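Side-chain contacts in tail component (Lactobacillus phage J-1, PDB 5LY8), which probably binds cell-surface saccharides of its Lactobacillus casei host through this second carbohydrate-binding module of the evolved distal tail protein: residues Y18-N23 against P76-T81; Q151-D156 against L179-D184. All blocks are in the same frame, centred on the assembly; numbering follows the deposited sequence. Where two conformers were deposited one is given.

Interaction 1 (Y18-N23 against P76-T81). With MG (magnesium ion), chain C.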
loop_
_atom_site.group_PDB
_atom_site.type_symbol
_atom_site.label_atom_id
_atom_site.label_comp_id
_atom_site.label_asym_id
_atom_site.label_seq_id
_atom_site.Cartn_x
_atom_site.Cartn_y
_atom_site.Cartn_z
ATOM N N TYR A 18 14.775 -4.011 2.511
ATOM C CA TYR A 18 14.768 -3.011 3.572
ATOM C C TYR A 18 13.777 -3.501 4.586
ATOM O O TYR A 18 12.924 -4.334 4.273
ATOM C CB TYR A 18 14.359 -1.596 3.056
ATOM C CG TYR A 18 12.867 -1.461 2.820
ATOM C CD1 TYR A 18 12.298 -1.836 1.606
ATOM C CD2 TYR A 18 12.015 -1.040 3.837
ATOM C CE1 TYR A 18 10.919 -1.802 1.412
ATOM C CE2 TYR A 18 10.636 -1.004 3.651
ATOM C CZ TYR A 18 10.095 -1.418 2.454
ATOM O OH TYR A 18 8.737 -1.421 2.270
ATOM N N HIS A 19 13.863 -2.933 5.786
ATOM C CA HIS A 19 12.918 -3.205 6.841
ATOM C C HIS A 19 12.798 -1.962 7.695
ATOM O O HIS A 19 13.804 -1.458 8.220
ATOM C CB HIS A 19 13.349 -4.424 7.685
ATOM C CG HIS A 19 12.476 -4.648 8.879
ATOM N ND1 HIS A 19 12.999 -5.085 10.073
ATOM C CD2 HIS A 19 11.147 -4.438 9.038
ATOM C CE1 HIS A 19 11.984 -5.157 10.915
ATOM N NE2 HIS A 19 10.847 -4.779 10.340
ATOM N N LEU A 20 11.583 -1.429 7.793
ATOM C CA LEU A 20 11.286 -0.320 8.700
ATOM C C LEU A 20 10.503 -0.860 9.881
ATOM O O LEU A 20 9.428 -1.417 9.686
ATOM C CB LEU A 20 10.463 0.800 8.033
ATOM C CG LEU A 20 11.102 1.403 6.772
ATOM C CD1 LEU A 20 10.193 2.439 6.143
ATOM C CD2 LEU A 20 12.474 2.028 7.055
ATOM N N ASP A 21 11.040 -0.729 11.086
ATOM C CA ASP A 21 10.297 -1.086 12.298
ATOM C C ASP A 21 9.784 0.150 13.033
ATOM O O ASP A 21 9.041 0.016 14.007
ATOM C CB ASP A 21 11.117 -1.963 13.249
ATOM C CG ASP A 21 12.431 -1.397 13.721
ATOM O OD1 ASP A 21 12.585 -0.143 13.739
ATOM O OD2 ASP A 21 13.336 -2.208 14.034
ATOM N N PHE A 22 10.192 1.344 12.603
ATOM C CA PHE A 22 9.748 2.633 13.145
ATOM C C PHE A 22 10.212 2.883 14.575
ATOM O O PHE A 22 9.722 3.836 15.178
ATOM C CB PHE A 22 8.226 2.853 12.996
ATOM C CG PHE A 22 7.822 2.761 11.548
ATOM C CD1 PHE A 22 7.011 1.736 11.102
ATOM C CD2 PHE A 22 8.289 3.684 10.618
ATOM C CE1 PHE A 22 6.641 1.652 9.757
ATOM C CE2 PHE A 22 7.910 3.602 9.275
ATOM C CZ PHE A 22 7.138 2.559 8.849
ATOM N N ASN A 23 11.170 2.099 15.088
ATOM C CA ASN A 23 11.716 2.353 16.445
ATOM C C ASN A 23 12.507 3.678 16.466
ATOM O O ASN A 23 12.600 4.349 17.454
ATOM C CB ASN A 23 12.565 1.179 16.924
ATOM C CG ASN A 23 11.736 -0.029 17.293
ATOM O OD1 ASN A 23 10.576 0.058 17.539
ATOM N ND2 ASN A 23 12.366 -1.153 17.344
ATOM N N PRO A 76 0.554 12.211 4.046
ATOM C CA PRO A 76 1.983 11.918 3.902
ATOM C C PRO A 76 2.285 10.649 3.140
ATOM O O PRO A 76 1.493 9.706 3.166
ATOM C CB PRO A 76 2.469 11.803 5.354
ATOM C CG PRO A 76 1.279 11.362 6.095
ATOM C CD PRO A 76 0.099 12.053 5.441
ATOM N N SER A 77 3.433 10.639 2.475
ATOM C CA SER A 77 3.935 9.447 1.830
ATOM C C SER A 77 5.381 9.214 2.167
ATOM O O SER A 77 6.131 10.159 2.508
ATOM C CB SER A 77 3.750 9.490 0.319
ATOM O OG SER A 77 4.770 10.286 -0.263
ATOM N N MET A 78 5.792 7.959 2.016
ATOM C CA MET A 78 7.164 7.521 2.213
ATOM C C MET A 78 7.486 6.578 1.071
ATOM O O MET A 78 6.642 5.752 0.694
ATOM C CB MET A 78 7.307 6.834 3.566
ATOM C CG MET A 78 8.747 6.507 3.925
ATOM S SD MET A 78 8.927 5.858 5.592
ATOM C CE MET A 78 8.540 7.329 6.537
ATOM N N SER A 79 8.700 6.707 0.508
ATOM C CA SER A 79 9.107 5.905 -0.642
ATOM C C SER A 79 10.527 5.439 -0.497
ATOM O O SER A 79 11.327 6.090 0.162
ATOM C CB SER A 79 9.022 6.740 -1.922
ATOM O OG SER A 79 7.691 7.153 -2.169
ATOM N N GLY A 80 10.854 4.388 -1.230
ATOM C CA GLY A 80 12.226 3.890 -1.276
ATOM C C GLY A 80 12.495 3.213 -2.600
ATOM O O GLY A 80 11.575 2.930 -3.380
ATOM N N THR A 81 13.765 2.935 -2.842
ATOM C CA THR A 81 14.217 2.268 -4.061
ATOM C C THR A 81 14.449 0.791 -3.831
ATOM O O THR A 81 14.804 0.368 -2.721
ATOM C CB THR A 81 15.434 2.956 -4.659
ATOM O OG1 THR A 81 16.518 2.803 -3.758
ATOM C CG2 THR A 81 15.172 4.404 -4.973
HETATM MG MG MG C . 7.266 -1.405 14.629
HETATM O O HOH W 1 8.823 -1.840 16.521
HETATM O O HOH W 2 5.905 -2.610 16.256
HETATM O O HOH W 3 7.966 -3.604 13.868
#
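The carbonyl oxygen of Asp21, which lies between the two residues that reach Met78 (Leu20 and Phe22), binds a magnesium ion at 2.4 Å. Three waters share the ion, and the carbonyl oxygens of Gly59 and Gln227 complete the site. The Asp21 carboxylate is not a ligand: its OD1 accepts the backbone N of Asn23 at 3.0 Å, an Asx turn in which the donor stands 37° out of the carboxylate plane. Asn23, which closes the turn, also reaches the site with its side chain: its OD1 accepts a hydrogen bond of 2.8 Å from one of the metal-bound waters.

The turn follows directly on strand 11-20, which ends at Leu20 in one sheet of a concanavalin-type beta-sandwich; strand 73-81 belongs to the other sheet. Met78 spans the gap with CG anti to its backbone N (chi1 -173°), an extended start that carries SD inward to the Leu20 methyl CD1 at 3.7 Å; the bend at chi3 beyond it turns only the terminal methyl. SD also lies at the edge of the Phe22 ring, near its plane and 4.4 Å from CE2, so the thioether meets the rim of the ring and not its pi cloud. One face of that ring carries Leu20 CB, 3.8 Å above the plane and toward the rim. Trp209, from the sheet of Met78, touches both Leu20 and Met78, while Trp226, from the sheet of Leu20, touches Met78 and meets the Phe22 ring.

Interaction 2 (Q151-D156 against L179-D184)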
loop_
_atom_site.group_PDB
_atom_site.type_symbol
_atom_site.label_atom_id
_atom_site.label_comp_id
_atom_site.label_asym_id
_atom_site.label_seq_id
_atom_site.Cartn_x
_atom_site.Cartn_y
_atom_site.Cartn_z
ATOM N N GLN A 151 -5.731 -1.202 -14.368
ATOM C CA GLN A 151 -6.841 -2.128 -14.287
ATOM C C GLN A 151 -7.099 -2.413 -12.820
ATOM O O GLN A 151 -6.220 -2.942 -12.131
ATOM C CB GLN A 151 -6.517 -3.450 -14.979
ATOM C CG GLN A 151 -6.616 -3.430 -16.491
ATOM C CD GLN A 151 -6.159 -4.735 -17.107
ATOM O OE1 GLN A 151 -5.554 -4.749 -18.182
ATOM N NE2 GLN A 151 -6.443 -5.860 -16.456
ATOM N N MET A 152 -8.270 -2.023 -12.325
ATOM C CA MET A 152 -8.624 -2.362 -10.961
ATOM C C MET A 152 -9.095 -3.814 -11.026
ATOM O O MET A 152 -10.125 -4.130 -11.650
ATOM C CB MET A 152 -9.697 -1.434 -10.376
ATOM C CG MET A 152 -10.013 -1.799 -8.926
ATOM S SD MET A 152 -11.126 -0.664 -8.094
ATOM C CE MET A 152 -10.050 0.670 -7.792
ATOM N N LEU A 153 -8.288 -4.721 -10.447
ATOM C CA LEU A 153 -8.562 -6.160 -10.481
ATOM C C LEU A 153 -9.732 -6.556 -9.615
ATOM O O LEU A 153 -10.418 -7.520 -9.923
ATOM C CB LEU A 153 -7.311 -6.929 -10.087
ATOM C CG LEU A 153 -6.107 -6.750 -11.022
ATOM C CD1 LEU A 153 -4.873 -7.399 -10.422
ATOM C CD2 LEU A 153 -6.369 -7.362 -12.419
ATOM N N PHE A 154 -9.939 -5.883 -8.492
ATOM C CA PHE A 154 -11.071 -6.202 -7.626
ATOM C C PHE A 154 -11.378 -4.982 -6.784
ATOM O O PHE A 154 -10.503 -4.142 -6.555
ATOM C CB PHE A 154 -10.783 -7.425 -6.720
ATOM C CG PHE A 154 -9.619 -7.209 -5.782
ATOM C CD1 PHE A 154 -8.326 -7.520 -6.174
ATOM C CD2 PHE A 154 -9.820 -6.705 -4.501
ATOM C CE1 PHE A 154 -7.253 -7.317 -5.309
ATOM C CE2 PHE A 154 -8.738 -6.479 -3.650
ATOM C CZ PHE A 154 -7.463 -6.782 -4.062
ATOM N N PHE A 155 -12.593 -4.942 -6.281
ATOM C CA PHE A 155 -13.116 -3.926 -5.385
ATOM C C PHE A 155 -13.934 -4.730 -4.393
ATOM O O PHE A 155 -15.007 -5.227 -4.743
ATOM C CB PHE A 155 -13.987 -2.970 -6.207
ATOM C CG PHE A 155 -14.573 -1.773 -5.487
ATOM C CD1 PHE A 155 -15.671 -1.908 -4.644
ATOM C CD2 PHE A 155 -14.083 -0.498 -5.729
ATOM C CE1 PHE A 155 -16.233 -0.792 -4.006
ATOM C CE2 PHE A 155 -14.662 0.617 -5.111
ATOM C CZ PHE A 155 -15.740 0.459 -4.262
ATOM N N ASP A 156 -13.407 -4.942 -3.187
ATOM C CA ASP A 156 -14.009 -5.828 -2.194
ATOM C C ASP A 156 -14.567 -5.033 -1.042
ATOM O O ASP A 156 -13.808 -4.463 -0.247
ATOM C CB ASP A 156 -12.963 -6.861 -1.693
ATOM C CG ASP A 156 -12.603 -7.985 -2.657
ATOM O OD1 ASP A 156 -13.160 -8.013 -3.790
ATOM O OD2 ASP A 156 -11.759 -8.827 -2.290
ATOM N N LEU A 179 -0.323 -12.370 -9.340
ATOM C CA LEU A 179 -0.218 -11.235 -8.452
ATOM C C LEU A 179 -1.274 -11.428 -7.362
ATOM O O LEU A 179 -2.472 -11.557 -7.671
ATOM C CB LEU A 179 -0.490 -9.960 -9.272
ATOM C CG LEU A 179 -0.488 -8.628 -8.510
ATOM C CD1 LEU A 179 0.846 -8.376 -7.811
ATOM C CD2 LEU A 179 -0.781 -7.499 -9.436
ATOM N N THR A 180 -0.839 -11.447 -6.085
ATOM C CA THR A 180 -1.759 -11.608 -4.973
ATOM C C THR A 180 -1.740 -10.371 -4.087
ATOM O O THR A 180 -0.669 -9.799 -3.780
ATOM C CB THR A 180 -1.380 -12.848 -4.164
ATOM O OG1 THR A 180 -1.481 -13.993 -5.004
ATOM C CG2 THR A 180 -2.258 -13.069 -2.914
ATOM N N PHE A 181 -2.939 -9.990 -3.638
ATOM C CA PHE A 181 -3.128 -8.954 -2.650
ATOM C C PHE A 181 -3.793 -9.596 -1.450
ATOM O O PHE A 181 -4.796 -10.329 -1.616
ATOM C CB PHE A 181 -4.066 -7.894 -3.201
ATOM C CG PHE A 181 -3.552 -7.119 -4.379
ATOM C CD1 PHE A 181 -3.670 -7.623 -5.672
ATOM C CD2 PHE A 181 -2.961 -5.884 -4.201
ATOM C CE1 PHE A 181 -3.190 -6.890 -6.756
ATOM C CE2 PHE A 181 -2.484 -5.158 -5.286
ATOM C CZ PHE A 181 -2.604 -5.659 -6.554
ATOM N N ARG A 182 -3.285 -9.329 -0.244
ATOM C CA ARG A 182 -3.910 -9.861 0.956
ATOM C C ARG A 182 -4.110 -8.763 1.973
ATOM O O ARG A 182 -3.334 -7.813 2.059
ATOM C CB ARG A 182 -3.053 -10.923 1.640
ATOM C CG ARG A 182 -2.641 -12.068 0.714
ATOM C CD ARG A 182 -2.315 -13.365 1.436
ATOM N NE ARG A 182 -1.481 -13.129 2.615
ATOM C CZ ARG A 182 -0.157 -13.240 2.639
ATOM N NH1 ARG A 182 0.510 -13.587 1.540
ATOM N NH2 ARG A 182 0.514 -12.986 3.754
ATOM N N LEU A 183 -5.140 -8.949 2.790
ATOM C CA LEU A 183 -5.360 -8.138 3.973
ATOM C C LEU A 183 -5.571 -9.155 5.093
ATOM O O LEU A 183 -6.694 -9.587 5.376
ATOM C CB LEU A 183 -6.528 -7.155 3.825
ATOM C CG LEU A 183 -6.632 -6.113 4.898
ATOM C CD1 LEU A 183 -5.563 -5.042 4.718
ATOM C CD2 LEU A 183 -8.031 -5.493 4.889
ATOM N N ASP A 184 -4.468 -9.573 5.719
ATOM C CA ASP A 184 -4.517 -10.603 6.744
ATOM C C ASP A 184 -5.018 -10.039 8.060
ATOM O O ASP A 184 -4.488 -9.029 8.532
ATOM C CB ASP A 184 -3.128 -11.204 6.975
ATOM C CG ASP A 184 -2.474 -11.930 5.822
ATOM O OD1 ASP A 184 -3.190 -12.305 4.860
ATOM O OD2 ASP A 184 -1.269 -12.234 5.932
#
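Phe154 and Phe181 form an offset edge-to-face (T-shaped) pair, with centroids 5.5 Å apart and planes at 70°. Phe154 supplies the edge: its CE1 comes within 3.6 Å of Phe181 CD1, and CZ settles 3.7 Å from Phe181 CB, so the rim spans the root of the partner ring and not its far end. Leu153 completes this first shell, its CD1 methyl lying 4.1 Å from Phe181 CE1 and 4.2 Å from the Leu179 methyl CD2. The two side chains of Leu153 and Phe181 run roughly at right angles, and one leucine methyl thus serves both an aromatic and an aliphatic partner.

Neighbouring residues on a regular strand would point to opposite sides. Leu153 and Phe154 both turn inward because a classic beta bulge sets the pair against the single residue Gly142 of strand 138-144, with Leu153 taking a helix-like backbone conformation. Phe154 then holds CG between its backbone N and carbonyl carbon (chi1 61°), which sets the ring edge against Phe181. The strands belong to the two facing sheets of the sandwich; the axes of segments 151-156 and 179-184 come within 9.9 Å and cross at -29°, as in aligned beta-sheet packing.

Farther out, Phe140 meets the Phe154 ring edge-to-face and also touches Phe181, while Arg196 lies against Leu153 and Phe154. On strand 178-185, Arg182 points away from the contact and grips Asp184 side-on, NE to OD1 and NH2 to OD2 at 2.9 Å each, in a salt bridge with both carboxylate oxygens on the guanidinium plane.

Overall arrangement
Interactions 1 and 2 illustrate how one beta-sandwich is closed at separate places by the same pair of sheets. Each takes one strand from either sheet, and each brings apolar side chains together in the interior. Their centres are about 22 Å apart, with the middle of the domain between them, and about 14 Å separates their nearest atoms, so neither touches the other. Both segments of interaction 1 precede those of interaction 2 in sequence. They differ in their surroundings: the segment 18-23 runs straight into a magnesium site, whereas interaction 2 lies away from both this site and the second magnesium, bound by residues that include Glu108 and Asp130.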